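Local coordinates for thioredoxin family protein (Pseudomonas aeruginosa, PDB 1Z6N) that is of unknown function but adopts a thioredoxin-like alpha/beta fold, carries a CxxC motif at a helix start that suggests thiol-disulfide chemistry, and can bind magnesium, at residues A[98-101]-A[102-105]; A[158-161]-A[162-165]. All coordinates share one frame; numbering follows the deposited sequence.

Contact 1: residues A[98-101]-A[102-105]; sequences DDLR and QRLA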
ATOM      1  N   ASP A  98     -17.883  -2.978  -4.721  1.00  8.52           N
ATOM      2  CA  ASP A  98     -18.704  -3.814  -5.592  1.00 10.36           C
ATOM      3  C   ASP A  98     -18.195  -5.242  -5.690  1.00 10.80           C
ATOM      4  O   ASP A  98     -19.018  -6.173  -5.736  1.00 12.15           O
ATOM      5  CB  ASP A  98     -18.803  -3.190  -6.986  1.00 10.15           C
ATOM      6  CG  ASP A  98     -19.685  -3.997  -7.921  1.00 13.55           C
ATOM      7  OD1 ASP A  98     -20.899  -4.029  -7.675  1.00 17.14           O
ATOM      8  OD2 ASP A  98     -19.141  -4.563  -8.890  1.00 18.79           O
ATOM      9  N   ASP A  99     -16.875  -5.439  -5.700  1.00 11.28           N
ATOM     10  CA  ASP A  99     -16.338  -6.757  -6.049  1.00 11.60           C
ATOM     11  C   ASP A  99     -15.397  -7.403  -5.046  1.00 11.82           C
ATOM     12  O   ASP A  99     -14.986  -8.550  -5.265  1.00 13.05           O
ATOM     13  CB  ASP A  99     -15.672  -6.736  -7.414  1.00 13.73           C
ATOM     14  CG  ASP A  99     -16.133  -7.875  -8.304  1.00 15.25           C
ATOM     15  OD1 ASP A  99     -16.986  -8.714  -7.891  1.00 17.72           O
ATOM     16  OD2 ASP A  99     -15.649  -7.893  -9.445  1.00 17.43           O
ATOM     17  N   LEU A 100     -15.059  -6.704  -3.963  1.00  9.61           N
ATOM     18  CA  LEU A 100     -14.166  -7.287  -2.961  1.00  9.48           C
ATOM     19  C   LEU A 100     -14.792  -7.432  -1.579  1.00  9.33           C
ATOM     20  O   LEU A 100     -14.371  -8.290  -0.801  1.00  8.54           O
ATOM     21  CB  LEU A 100     -12.876  -6.467  -2.831  1.00  9.56           C
ATOM     22  CG  LEU A 100     -11.918  -6.538  -4.016  1.00 10.38           C
ATOM     23  CD1 LEU A 100     -10.761  -5.578  -3.805  1.00 11.93           C
ATOM     24  CD2 LEU A 100     -11.427  -7.994  -4.218  1.00 12.87           C
ATOM     25  N   ARG A 101     -15.766  -6.583  -1.253  1.00  8.97           N
ATOM     26  CA  ARG A 101     -16.234  -6.511   0.137  1.00 11.27           C
ATOM     27  C   ARG A 101     -16.732  -7.861   0.656  1.00 11.73           C
ATOM     28  O   ARG A 101     -16.297  -8.329   1.709  1.00 12.55           O
ATOM     29  CB  ARG A 101     -17.281  -5.402   0.304  1.00 11.61           C
ATOM     30  CG  ARG A 101     -17.422  -4.922   1.749  1.00 15.50           C
ATOM     31  CD  ARG A 101     -18.719  -4.156   1.942  1.00 18.78           C
ATOM     32  NE  ARG A 101     -19.862  -5.051   1.828  1.00 23.49           N
ATOM     33  CZ  ARG A 101     -21.123  -4.666   1.686  1.00 28.34           C
ATOM     34  NH1 ARG A 101     -21.421  -3.368   1.603  1.00 29.40           N
ATOM     35  NH2 ARG A 101     -22.084  -5.589   1.613  1.00 29.30           N
ATOM     36  N   GLN A 102     -17.612  -8.499  -0.099  1.00 11.92           N
ATOM     37  CA  GLN A 102     -18.203  -9.763   0.359  1.00 12.35           C
ATOM     38  C   GLN A 102     -17.189 -10.898   0.290  1.00 11.92           C
ATOM     39  O   GLN A 102     -17.127 -11.743   1.181  1.00 10.90           O
ATOM     40  CB  GLN A 102     -19.473 -10.082  -0.418  1.00 14.05           C
ATOM     41  CG  GLN A 102     -20.648  -9.146  -0.089  1.00 16.03           C
ATOM     42  CD  GLN A 102     -21.421  -9.557   1.164  1.00 18.21           C
ATOM     43  OE1 GLN A 102     -22.631  -9.778   1.113  1.00 21.25           O
ATOM     44  NE2 GLN A 102     -20.725  -9.645   2.298  1.00 18.65           N
ATOM     45  N   ARG A 103     -16.386 -10.896  -0.765  1.00 10.63           N
ATOM     46  CA  ARG A 103     -15.318 -11.861  -0.944  1.00 10.77           C
ATOM     47  C   ARG A 103     -14.349 -11.893   0.269  1.00  9.88           C
ATOM     48  O   ARG A 103     -13.887 -12.955   0.706  1.00  9.67           O
ATOM     49  CB  ARG A 103     -14.574 -11.478  -2.216  1.00 12.61           C
ATOM     50  CG  ARG A 103     -13.532 -12.440  -2.589  1.00 13.44           C
ATOM     51  CD  ARG A 103     -12.792 -11.923  -3.803  1.00 13.27           C
ATOM     52  NE  ARG A 103     -12.050 -13.044  -4.345  1.00 14.30           N
ATOM     53  CZ  ARG A 103     -11.713 -13.196  -5.622  1.00 15.23           C
ATOM     54  NH1 ARG A 103     -12.045 -12.279  -6.539  1.00 14.09           N
ATOM     55  NH2 ARG A 103     -11.031 -14.282  -5.969  1.00 13.08           N
ATOM     56  N   LEU A 104     -14.086 -10.719   0.820  1.00  9.00           N
ATOM     57  CA  LEU A 104     -13.148 -10.548   1.920  1.00  8.48           C
ATOM     58  C   LEU A 104     -13.838 -10.501   3.271  1.00  9.04           C
ATOM     59  O   LEU A 104     -13.163 -10.297   4.283  1.00  9.67           O
ATOM     60  CB  LEU A 104     -12.361  -9.236   1.733  1.00  8.67           C
ATOM     61  CG  LEU A 104     -11.478  -9.172   0.479  1.00  8.64           C
ATOM     62  CD1 LEU A 104     -10.961  -7.749   0.253  1.00  8.71           C
ATOM     63  CD2 LEU A 104     -10.301 -10.172   0.521  1.00  9.42           C
ATOM     64  N   ALA A 105     -15.166 -10.664   3.284  1.00  8.98           N
ATOM     65  CA  ALA A 105     -15.956 -10.587   4.531  1.00  9.90           C
ATOM     66  C   ALA A 105     -15.685  -9.286   5.302  1.00 10.36           C
ATOM     67  O   ALA A 105     -15.485  -9.295   6.528  1.00 11.23           O
ATOM     68  CB  ALA A 105     -15.704 -11.817   5.421  1.00 10.30           C
TER
HETATM   69  O   HOH W   1     -18.753  -7.103  -2.531  1.00 15.32           O
HETATM   70  O   HOH W   2     -13.718 -10.164  -6.834  1.00 14.54           O

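Contact 2: residues A[158-161]-A[162-165]; sequences VLAI and IEGA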
ATOM      1  N   VAL A 158       3.812  -4.895   5.083  1.00  7.31           N
ATOM      2  CA  VAL A 158       3.636  -5.674   3.851  1.00  8.45           C
ATOM      3  C   VAL A 158       4.734  -6.730   3.729  1.00  9.01           C
ATOM      4  O   VAL A 158       4.457  -7.875   3.356  1.00  8.97           O
ATOM      5  CB  VAL A 158       3.580  -4.759   2.612  1.00  8.84           C
ATOM      6  CG1 VAL A 158       3.733  -5.560   1.327  1.00  8.87           C
ATOM      7  CG2 VAL A 158       2.256  -3.990   2.622  1.00  9.14           C
ATOM      8  N   LEU A 159       5.970  -6.365   4.072  1.00  9.20           N
ATOM      9  CA  LEU A 159       7.056  -7.348   4.036  1.00  9.74           C
ATOM     10  C   LEU A 159       6.796  -8.509   4.989  1.00 10.23           C
ATOM     11  O   LEU A 159       7.110  -9.654   4.651  1.00 11.34           O
ATOM     12  CB  LEU A 159       8.431  -6.722   4.324  1.00 10.28           C
ATOM     13  CG  LEU A 159       8.962  -5.773   3.242  1.00 11.63           C
ATOM     14  CD1 LEU A 159      10.408  -5.385   3.495  1.00 11.94           C
ATOM     15  CD2 LEU A 159       8.786  -6.315   1.808  1.00 15.92           C
ATOM     16  N   ALA A 160       6.222  -8.235   6.163  1.00 10.26           N
ATOM     17  CA  ALA A 160       5.913  -9.312   7.125  1.00 10.52           C
ATOM     18  C   ALA A 160       4.954 -10.336   6.526  1.00 10.74           C
ATOM     19  O   ALA A 160       5.089 -11.541   6.759  1.00 10.50           O
ATOM     20  CB  ALA A 160       5.342  -8.757   8.431  1.00 10.02           C
ATOM     21  N   ILE A 161       3.980  -9.859   5.754  1.00 10.91           N
ATOM     22  CA  ILE A 161       3.065 -10.771   5.067  1.00 12.19           C
ATOM     23  C   ILE A 161       3.824 -11.667   4.096  1.00 13.28           C
ATOM     24  O   ILE A 161       3.658 -12.895   4.129  1.00 13.85           O
ATOM     25  CB  ILE A 161       1.940 -10.014   4.333  1.00 12.03           C
ATOM     26  CG1 ILE A 161       0.997  -9.372   5.347  1.00 13.21           C
ATOM     27  CG2 ILE A 161       1.175 -10.955   3.381  1.00 12.00           C
ATOM     28  CD1 ILE A 161       0.193  -8.214   4.777  1.00 12.12           C
ATOM     29  N   ILE A 162       4.653 -11.061   3.247  1.00 14.82           N
ATOM     30  CA  ILE A 162       5.485 -11.807   2.295  1.00 16.18           C
ATOM     31  C   ILE A 162       6.407 -12.807   3.011  1.00 17.27           C
ATOM     32  O   ILE A 162       6.519 -13.963   2.592  1.00 17.62           O
ATOM     33  CB  ILE A 162       6.301 -10.856   1.393  1.00 15.90           C
ATOM     34  CG1 ILE A 162       5.361 -10.011   0.516  1.00 15.48           C
ATOM     35  CG2 ILE A 162       7.287 -11.640   0.530  1.00 17.26           C
ATOM     36  CD1 ILE A 162       6.039  -8.850  -0.189  1.00 15.80           C
ATOM     37  N   GLU A 163       7.033 -12.367   4.103  1.00 18.04           N
ATOM     38  CA  GLU A 163       7.958 -13.200   4.889  1.00 19.34           C
ATOM     39  C   GLU A 163       7.268 -14.344   5.629  1.00 20.40           C
ATOM     40  O   GLU A 163       7.837 -15.441   5.772  1.00 20.57           O
ATOM     41  CB  GLU A 163       8.709 -12.324   5.891  1.00 19.04           C
ATOM     42  CG  GLU A 163       9.699 -11.387   5.242  1.00 18.72           C
ATOM     43  CD  GLU A 163      10.016 -10.155   6.084  1.00 17.82           C
ATOM     44  OE1 GLU A 163       9.363  -9.915   7.122  1.00 18.25           O
ATOM     45  OE2 GLU A 163      10.928  -9.410   5.694  1.00 19.44           O
ATOM     46  N   GLY A 164       6.057 -14.084   6.119  1.00 21.59           N
ATOM     47  CA  GLY A 164       5.285 -15.078   6.862  1.00 23.70           C
ATOM     48  C   GLY A 164       4.803 -16.219   5.984  1.00 25.06           C
ATOM     49  O   GLY A 164       4.543 -17.324   6.475  1.00 25.40           O
ATOM     50  N   ALA A 165       4.699 -15.956   4.683  1.00 26.29           N
ATOM     51  CA  ALA A 165       4.255 -16.955   3.716  1.00 27.71           C
ATOM     52  C   ALA A 165       5.406 -17.860   3.251  1.00 28.72           C
ATOM     53  O   ALA A 165       5.631 -18.039   2.047  1.00 29.38           O
ATOM     54  CB  ALA A 165       3.559 -16.281   2.533  1.00 27.51           C
TER

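Contact 1: residues A[98-101]-A[102-105]
Leu104 turns CG to the side of its own backbone N (chi1 -63°), and this carries its CD1 back to 3.8 Å from CB of Leu100. Leu100 has the same setting (chi1 -70°), which places its CG and methyl groups. Arg103 has the other, CG opposite its N, and its chain runs straight out from CG to NE, crossing the Leu100 side chain so that its CD lies 4.2 Å from Leu100 CD2. The backbone brings the two leucines to the same side: Leu104 N donates to Leu100 O at 2.9 Å, and a longer, weak bond joins the same N-H to Arg101 O. Leu104 CG lies 3.3 Å from Leu100 O, the oxygen that also accepts its amide N-H. A type I beta turn from Gln102 to Ala105 follows, with Ala105 N bonded to Gln102 O.

Water joins the polar parts. One molecule takes the N-H of Gln102 and donates weakly to Asp98 O. A second donates to Asp99 O at 2.6 Å and accepts from Arg103 NH1 at 2.7 Å, lying in the plane of the guanidinium at its edge. Asp99 and Arg103 both engage the N-terminal residues, Asp99 OD2 by taking the N-H of Ala2 and Arg103 by a cation-pi contact with Tyr4. Arg101 and Gln102 lie side by side, pointing the same way, with guanidinium and amide planes 76° apart.

The leucines are apolar and buried against Tyr4 and Leu115, whereas the arginines can pack their aliphatic parts and keep polar ends. The chemistry implies a gradual exit from helix 93-99: Leu104 N keeps a helix-like bond to Leu100 O, while the two waters bridge Asp98 O to Gln102 N and Asp99 O to Arg103 NH1.

Contact 2: residues A[158-161]-A[162-165]
Glu163 leans back over the preceding turn of helix 151-164 to meet Leu159 and Ala160, and its path can be followed atom by atom. CB lies 3.4 Å from Leu159 O. CG, set beside the residue's own backbone N (chi1 -70°), stays close to that same carbonyl oxygen, and CD, too, lies 3.3 Å from Leu159 O. Of the carboxylate oxygens, OE1 comes within 3.5 Å of Ala160 CA, whereas OE2 is 3.9 Å from Leu159 CB and forms a salt bridge with Arg48 NE. A glutamate suits this position because its methylenes can lie along the helix while the charge reaches a partner on helix 43-50.

Beneath it the backbone is regular. Glu163 N donates to Leu159 O at 2.8 Å, nearly in line with the carbonyl, and Ile162 N to Val158 O with an N-H...O angle of 170°. Toward the end the pattern slackens: Ala165 N reaches Ile161 O only weakly, as Ala165 leaves helical geometry. Gly164, whose N bonds to Ala160 O, suits this last turn because a CB here would sit tight against that same oxygen.

On the buried side Ile162 CD1 touches two earlier residues, 4.3 Å from Val158 CG1 and 4.2 Å from Leu159 CD2, a reach that its longer branch provides. One face of the helix lies on helix 43-50, where Leu159 packs on Leu45 and Leu49, and other residues lie on the sheet. Val158, Ile161 and Ile162 touch Val116 of strand 113-117; Val158 also touches Leu58 and Ile162 Tyr56, both of strand 56-61, and Ile161 and Ala165 touch Leu124 of strand 123-128.

From the N terminus, the chain passes helix 43-50 and strand 56-61 before reaching contact 1, where helix 93-99 gives way to the loop leading into strand 113-117. Contact 2 comes much later, in the last turns of the C-terminal helix 151-164. Each closes only a local turn, and they follow in series, neither nested nor crossed; the centres of contact 1 and contact 2 are about 22 Å apart, and the nearest atoms of contact 1 and contact 2 about 11 Å apart. Strand 113-117 is common ground: contact 1 ties it to helix 4-10, and contact 2 joins it to helix 43-50 and to strands 56-61 and 123-128 of the mixed sheet.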